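Long-range contact in DNA helicase RecQ (Deinococcus radiodurans, PDB 4Q48), which probably couples ATP hydrolysis to the unwinding of duplex DNA, moving along it in the 3'-5' direction, this chain being the catalytic core of the longer protein: residues F229-C243 against D301-L313. Residues are numbered along the deposited sequence; the frame is centred on the assembly and turned at random.
Sequences FIREEHPGDAGIVYC and DKPNVRFVAHLDL
Phe307 lies flat over Gly239, whose CA sits 3.8 Å from the ring centroid in a CH-pi contact, while Phe229 turns its edge toward the Phe307 ring in a T-shaped pair with planes 83° apart. Phe307 reaches this place from strand 305-310 through a chi1 of 71°, which sets CG between its own backbone N and carbonyl carbon. Its far end, CZ, meets Ile230 CD1 at 3.6 Å, the two side chains crossing at about a right angle, and Val241 CG2 closes on the ring edge. His234, the first residue beyond helix 222-233, completes the aromatic cluster: its CB touches Phe307 CD1 at 3.7 Å, and Phe307 CB lies over its imidazole face. ND1 gives a weak hydrogen bond to Asp237 OD2, and NE2 is hydrogen-bonded to Thr335 OG1, so each nitrogen has a polar partner. Across the sheet, the ring planes of Tyr242 and His310 are nearly parallel, but the rings are slid so far apart that they barely overlap; Val308 CG1 lies 3.6 Å from Tyr242 CE2, at the ring edge. Both rings have hydrogen-bond partners elsewhere, Tyr242 OH with Arg326 and His310 NE2 with Glu323. Between these faces the strands run parallel, joined by backbone hydrogen bonds that alternate in direction, such as Ala309 N to Ile240 O (2.9 Å) and Tyr242 N to Ala309 O (2.8 Å). An alanine in place of Phe307 is likely to open a gap between helix and sheet, depriving the Phe229 edge and Ile230 of their shared aromatic partner. The two segments thus join central strands of the six-stranded parallel sheet in the second RecA-like helicase domain to the helix preceding strand 238-242. The chemistry implies a division of labour: backbone hydrogen bonds fix the strand register, whereas buried apolar and aromatic surfaces seat the helix end on the sheet.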
loop_
_atom_site.group_PDB
_atom_site.type_symbol
_atom_site.label_atom_id
_atom_site.label_comp_id
_atom_site.label_asym_id
_atom_site.label_seq_id
_atom_site.Cartn_x
_atom_site.Cartn_y
_atom_site.Cartn_z
ATOM N N PHE A 229 9.238 22.561 15.479
ATOM C CA PHE A 229 8.633 22.389 14.164
ATOM C C PHE A 229 7.305 23.132 14.080
ATOM O O PHE A 229 7.076 23.928 13.175
ATOM C CB PHE A 229 8.442 20.881 13.866
ATOM C CG PHE A 229 7.613 20.579 12.634
ATOM C CD1 PHE A 229 8.027 20.990 11.383
ATOM C CD2 PHE A 229 6.425 19.862 12.744
ATOM C CE1 PHE A 229 7.275 20.712 10.262
ATOM C CE2 PHE A 229 5.653 19.574 11.614
ATOM C CZ PHE A 229 6.079 19.985 10.373
ATOM N N ILE A 230 6.446 22.897 15.059
ATOM C CA ILE A 230 5.131 23.490 15.041
ATOM C C ILE A 230 5.161 25.012 15.101
ATOM O O ILE A 230 4.397 25.665 14.418
ATOM C CB ILE A 230 4.289 22.937 16.178
ATOM C CG1 ILE A 230 4.069 21.439 15.940
ATOM C CG2 ILE A 230 2.966 23.696 16.280
ATOM C CD1 ILE A 230 3.213 20.785 16.960
ATOM N N ARG A 231 6.052 25.587 15.894
ATOM C CA ARG A 231 6.089 27.044 16.014
ATOM C C ARG A 231 6.805 27.679 14.842
ATOM O O ARG A 231 6.397 28.720 14.335
ATOM C CB ARG A 231 6.759 27.473 17.313
ATOM C CG ARG A 231 5.796 27.486 18.492
ATOM C CD ARG A 231 6.497 27.780 19.807
ATOM N NE ARG A 231 5.568 27.660 20.923
ATOM C CZ ARG A 231 5.942 27.608 22.196
ATOM N NH1 ARG A 231 7.239 27.653 22.514
ATOM N NH2 ARG A 231 5.019 27.486 23.148
ATOM N N GLU A 232 7.891 27.056 14.413
ATOM C CA GLU A 232 8.664 27.637 13.336
ATOM C C GLU A 232 7.883 27.533 12.019
ATOM O O GLU A 232 7.839 28.500 11.262
ATOM C CB GLU A 232 10.051 26.971 13.258
ATOM C CG GLU A 232 10.883 27.307 12.013
ATOM C CD GLU A 232 11.233 28.776 11.914
ATOM O OE1 GLU A 232 11.749 29.349 12.909
ATOM O OE2 GLU A 232 10.979 29.358 10.833
ATOM N N GLU A 233 7.220 26.403 11.762
ATOM C CA GLU A 233 6.651 26.176 10.427
ATOM C C GLU A 233 5.111 26.104 10.349
ATOM O O GLU A 233 4.544 26.380 9.283
ATOM C CB GLU A 233 7.225 24.895 9.803
ATOM C CG GLU A 233 8.550 25.099 9.088
ATOM C CD GLU A 233 9.021 23.861 8.306
ATOM O OE1 GLU A 233 8.634 23.800 7.107
ATOM O OE2 GLU A 233 9.755 22.981 8.862
ATOM N N HIS A 234 4.431 25.750 11.445
ATOM C CA HIS A 234 2.970 25.640 11.401
ATOM C C HIS A 234 2.236 26.226 12.617
ATOM O O HIS A 234 1.294 25.622 13.126
ATOM C CB HIS A 234 2.577 24.184 11.194
ATOM C CG HIS A 234 2.945 23.670 9.837
ATOM N ND1 HIS A 234 2.213 23.968 8.708
ATOM C CD2 HIS A 234 3.991 22.922 9.422
ATOM C CE1 HIS A 234 2.788 23.413 7.656
ATOM N NE2 HIS A 234 3.866 22.769 8.063
ATOM N N PRO A 235 2.618 27.458 13.022
ATOM C CA PRO A 235 2.265 28.064 14.304
ATOM C C PRO A 235 0.819 27.883 14.769
ATOM O O PRO A 235 0.638 27.419 15.910
ATOM C CB PRO A 235 2.545 29.537 14.051
ATOM C CG PRO A 235 3.636 29.520 13.042
ATOM C CD PRO A 235 3.282 28.445 12.138
ATOM N N GLY A 236 -0.181 28.227 13.964
ATOM C CA GLY A 236 -1.546 28.099 14.451
ATOM C C GLY A 236 -2.423 27.154 13.649
ATOM O O GLY A 236 -3.636 27.288 13.652
ATOM N N ASP A 237 -1.815 26.194 12.961
ATOM C CA ASP A 237 -2.538 25.378 11.991
ATOM C C ASP A 237 -3.067 24.079 12.573
ATOM O O ASP A 237 -2.610 23.634 13.626
ATOM C CB ASP A 237 -1.635 25.081 10.800
ATOM C CG ASP A 237 -1.286 26.340 10.006
ATOM O OD1 ASP A 237 -2.048 27.358 10.091
ATOM O OD2 ASP A 237 -0.236 26.306 9.311
ATOM N N ALA A 238 -4.040 23.473 11.897
ATOM C CA ALA A 238 -4.516 22.153 12.314
ATOM C C ALA A 238 -3.517 21.096 11.897
ATOM O O ALA A 238 -2.998 21.120 10.783
ATOM C CB ALA A 238 -5.855 21.845 11.742
ATOM N N GLY A 239 -3.216 20.192 12.819
ATOM C CA GLY A 239 -2.326 19.097 12.525
ATOM C C GLY A 239 -2.674 17.887 13.352
ATOM O O GLY A 239 -3.353 17.993 14.369
ATOM N N ILE A 240 -2.194 16.732 12.907
ATOM C CA ILE A 240 -2.298 15.488 13.657
ATOM C C ILE A 240 -0.912 15.028 14.093
ATOM O O ILE A 240 -0.001 15.028 13.291
ATOM C CB ILE A 240 -2.924 14.373 12.828
ATOM C CG1 ILE A 240 -4.229 14.845 12.190
ATOM C CG2 ILE A 240 -3.112 13.139 13.696
ATOM C CD1 ILE A 240 -4.823 13.855 11.160
ATOM N N VAL A 241 -0.747 14.686 15.366
ATOM C CA VAL A 241 0.485 14.079 15.868
ATOM C C VAL A 241 0.239 12.639 16.254
ATOM O O VAL A 241 -0.501 12.391 17.195
ATOM C CB VAL A 241 1.022 14.810 17.107
ATOM C CG1 VAL A 241 2.263 14.103 17.648
ATOM C CG2 VAL A 241 1.265 16.277 16.801
ATOM N N TYR A 242 0.844 11.684 15.557
ATOM C CA TYR A 242 0.652 10.267 15.895
ATOM C C TYR A 242 1.667 9.716 16.905
ATOM O O TYR A 242 2.876 9.865 16.724
ATOM C CB TYR A 242 0.736 9.440 14.643
ATOM C CG TYR A 242 -0.432 9.597 13.731
ATOM C CD1 TYR A 242 -1.652 8.977 14.008
ATOM C CD2 TYR A 242 -0.314 10.316 12.554
ATOM C CE1 TYR A 242 -2.733 9.096 13.141
ATOM C CE2 TYR A 242 -1.384 10.428 11.680
ATOM C CZ TYR A 242 -2.585 9.829 11.982
ATOM O OH TYR A 242 -3.636 9.971 11.109
ATOM N N CYS A 243 1.189 9.067 17.958
ATOM C CA CYS A 243 2.096 8.393 18.901
ATOM C C CYS A 243 1.735 6.920 19.011
ATOM O O CYS A 243 0.613 6.527 18.655
ATOM C CB CYS A 243 2.069 9.052 20.276
ATOM S SG CYS A 243 2.521 10.796 20.258
ATOM N N ASP A 301 -10.452 13.169 9.808
ATOM C CA ASP A 301 -10.774 13.916 8.588
ATOM C C ASP A 301 -10.841 15.423 8.819
ATOM O O ASP A 301 -11.238 15.879 9.881
ATOM C CB ASP A 301 -12.103 13.449 8.005
ATOM C CG ASP A 301 -12.080 11.995 7.627
ATOM O OD1 ASP A 301 -11.354 11.655 6.668
ATOM O OD2 ASP A 301 -12.785 11.202 8.295
ATOM N N LYS A 302 -10.458 16.175 7.796
ATOM C CA LYS A 302 -10.431 17.629 7.826
ATOM C C LYS A 302 -9.753 18.043 6.533
ATOM O O LYS A 302 -8.740 17.465 6.169
ATOM C CB LYS A 302 -9.670 18.166 9.041
ATOM C CG LYS A 302 -9.864 19.643 9.279
ATOM C CD LYS A 302 -9.237 20.108 10.574
ATOM C CE LYS A 302 -9.034 21.628 10.547
ATOM N NZ LYS A 302 -10.298 22.433 10.595
ATOM N N PRO A 303 -10.288 19.053 5.836
ATOM C CA PRO A 303 -9.690 19.344 4.537
ATOM C C PRO A 303 -8.462 20.212 4.696
ATOM O O PRO A 303 -7.649 20.344 3.788
ATOM C CB PRO A 303 -10.802 20.103 3.800
ATOM C CG PRO A 303 -11.955 20.252 4.800
ATOM C CD PRO A 303 -11.382 19.986 6.139
ATOM N N ASN A 304 -8.293 20.681 5.917
ATOM C CA ASN A 304 -7.582 21.887 6.272
ATOM C C ASN A 304 -6.239 21.557 6.991
ATOM O O ASN A 304 -5.622 22.418 7.637
ATOM C CB ASN A 304 -8.566 22.675 7.168
ATOM C CG ASN A 304 -8.183 24.111 7.393
ATOM O OD1 ASN A 304 -7.605 24.769 6.539
ATOM N ND2 ASN A 304 -8.512 24.611 8.568
ATOM N N VAL A 305 -5.814 20.292 6.915
ATOM C CA VAL A 305 -4.732 19.772 7.765
ATOM C C VAL A 305 -3.315 20.067 7.248
ATOM O O VAL A 305 -2.877 19.561 6.213
ATOM C CB VAL A 305 -4.863 18.234 7.965
ATOM C CG1 VAL A 305 -3.653 17.682 8.664
ATOM C CG2 VAL A 305 -6.128 17.885 8.742
ATOM N N ARG A 306 -2.573 20.832 8.038
ATOM C CA ARG A 306 -1.321 21.416 7.592
ATOM C C ARG A 306 -0.082 20.561 7.865
ATOM O O ARG A 306 0.934 20.729 7.199
ATOM C CB ARG A 306 -1.155 22.787 8.249
ATOM C CG ARG A 306 -1.732 23.877 7.413
ATOM C CD ARG A 306 -1.269 23.719 5.995
ATOM N NE ARG A 306 -2.286 24.182 5.082
ATOM C CZ ARG A 306 -3.071 23.387 4.371
ATOM N NH1 ARG A 306 -2.893 22.092 4.379
ATOM N NH2 ARG A 306 -3.989 23.905 3.585
ATOM N N PHE A 307 -0.148 19.665 8.846
ATOM C CA PHE A 307 0.943 18.726 9.051
ATOM C C PHE A 307 0.519 17.403 9.691
ATOM O O PHE A 307 -0.505 17.319 10.399
ATOM C CB PHE A 307 2.045 19.367 9.893
ATOM C CG PHE A 307 1.689 19.588 11.355
ATOM C CD1 PHE A 307 1.152 20.796 11.782
ATOM C CD2 PHE A 307 1.978 18.627 12.309
ATOM C CE1 PHE A 307 0.877 21.017 13.111
ATOM C CE2 PHE A 307 1.700 18.850 13.654
ATOM C CZ PHE A 307 1.149 20.048 14.047
ATOM N N VAL A 308 1.304 16.365 9.407
ATOM C CA VAL A 308 1.222 15.132 10.162
ATOM C C VAL A 308 2.589 14.791 10.717
ATOM O O VAL A 308 3.556 14.605 9.969
ATOM C CB VAL A 308 0.687 13.973 9.336
ATOM C CG1 VAL A 308 0.973 12.680 10.042
ATOM C CG2 VAL A 308 -0.805 14.121 9.182
ATOM N N ALA A 309 2.642 14.685 12.041
ATOM C CA ALA A 309 3.860 14.382 12.765
ATOM C C ALA A 309 3.877 12.950 13.264
ATOM O O ALA A 309 2.928 12.501 13.904
ATOM C CB ALA A 309 4.021 15.339 13.938
ATOM N N HIS A 310 4.985 12.247 13.025
ATOM C CA HIS A 310 5.155 10.923 13.607
ATOM C C HIS A 310 6.258 10.962 14.658
ATOM O O HIS A 310 7.411 11.267 14.348
ATOM C CB HIS A 310 5.459 9.893 12.521
ATOM C CG HIS A 310 4.238 9.392 11.810
ATOM N ND1 HIS A 310 3.784 9.937 10.625
ATOM C CD2 HIS A 310 3.370 8.398 12.125
ATOM C CE1 HIS A 310 2.694 9.293 10.242
ATOM N NE2 HIS A 310 2.427 8.353 11.132
ATOM N N LEU A 311 5.904 10.654 15.904
ATOM C CA LEU A 311 6.867 10.743 16.991
ATOM C C LEU A 311 7.353 9.342 17.334
ATOM O O LEU A 311 8.200 9.145 18.217
ATOM C CB LEU A 311 6.220 11.412 18.200
ATOM C CG LEU A 311 6.239 12.936 18.124
ATOM C CD1 LEU A 311 5.446 13.553 19.269
ATOM C CD2 LEU A 311 7.645 13.473 18.097
ATOM N N ASP A 312 6.811 8.371 16.606
ATOM C CA ASP A 312 7.248 6.987 16.675
ATOM C C ASP A 312 7.100 6.383 15.288
ATOM O O ASP A 312 6.418 6.946 14.421
ATOM C CB ASP A 312 6.434 6.148 17.684
ATOM C CG ASP A 312 6.506 6.672 19.098
ATOM O OD1 ASP A 312 7.621 6.751 19.664
ATOM O OD2 ASP A 312 5.427 6.970 19.658
ATOM N N LEU A 313 7.751 5.246 15.073
ATOM C CA LEU A 313 7.611 4.538 13.818
ATOM C C LEU A 313 6.197 4.027 13.655
ATOM O O LEU A 313 5.624 3.455 14.589
ATOM C CB LEU A 313 8.593 3.389 13.741
ATOM C CG LEU A 313 10.005 3.768 13.336
ATOM C CD1 LEU A 313 10.849 2.496 13.300
ATOM C CD2 LEU A 313 9.983 4.473 11.992
#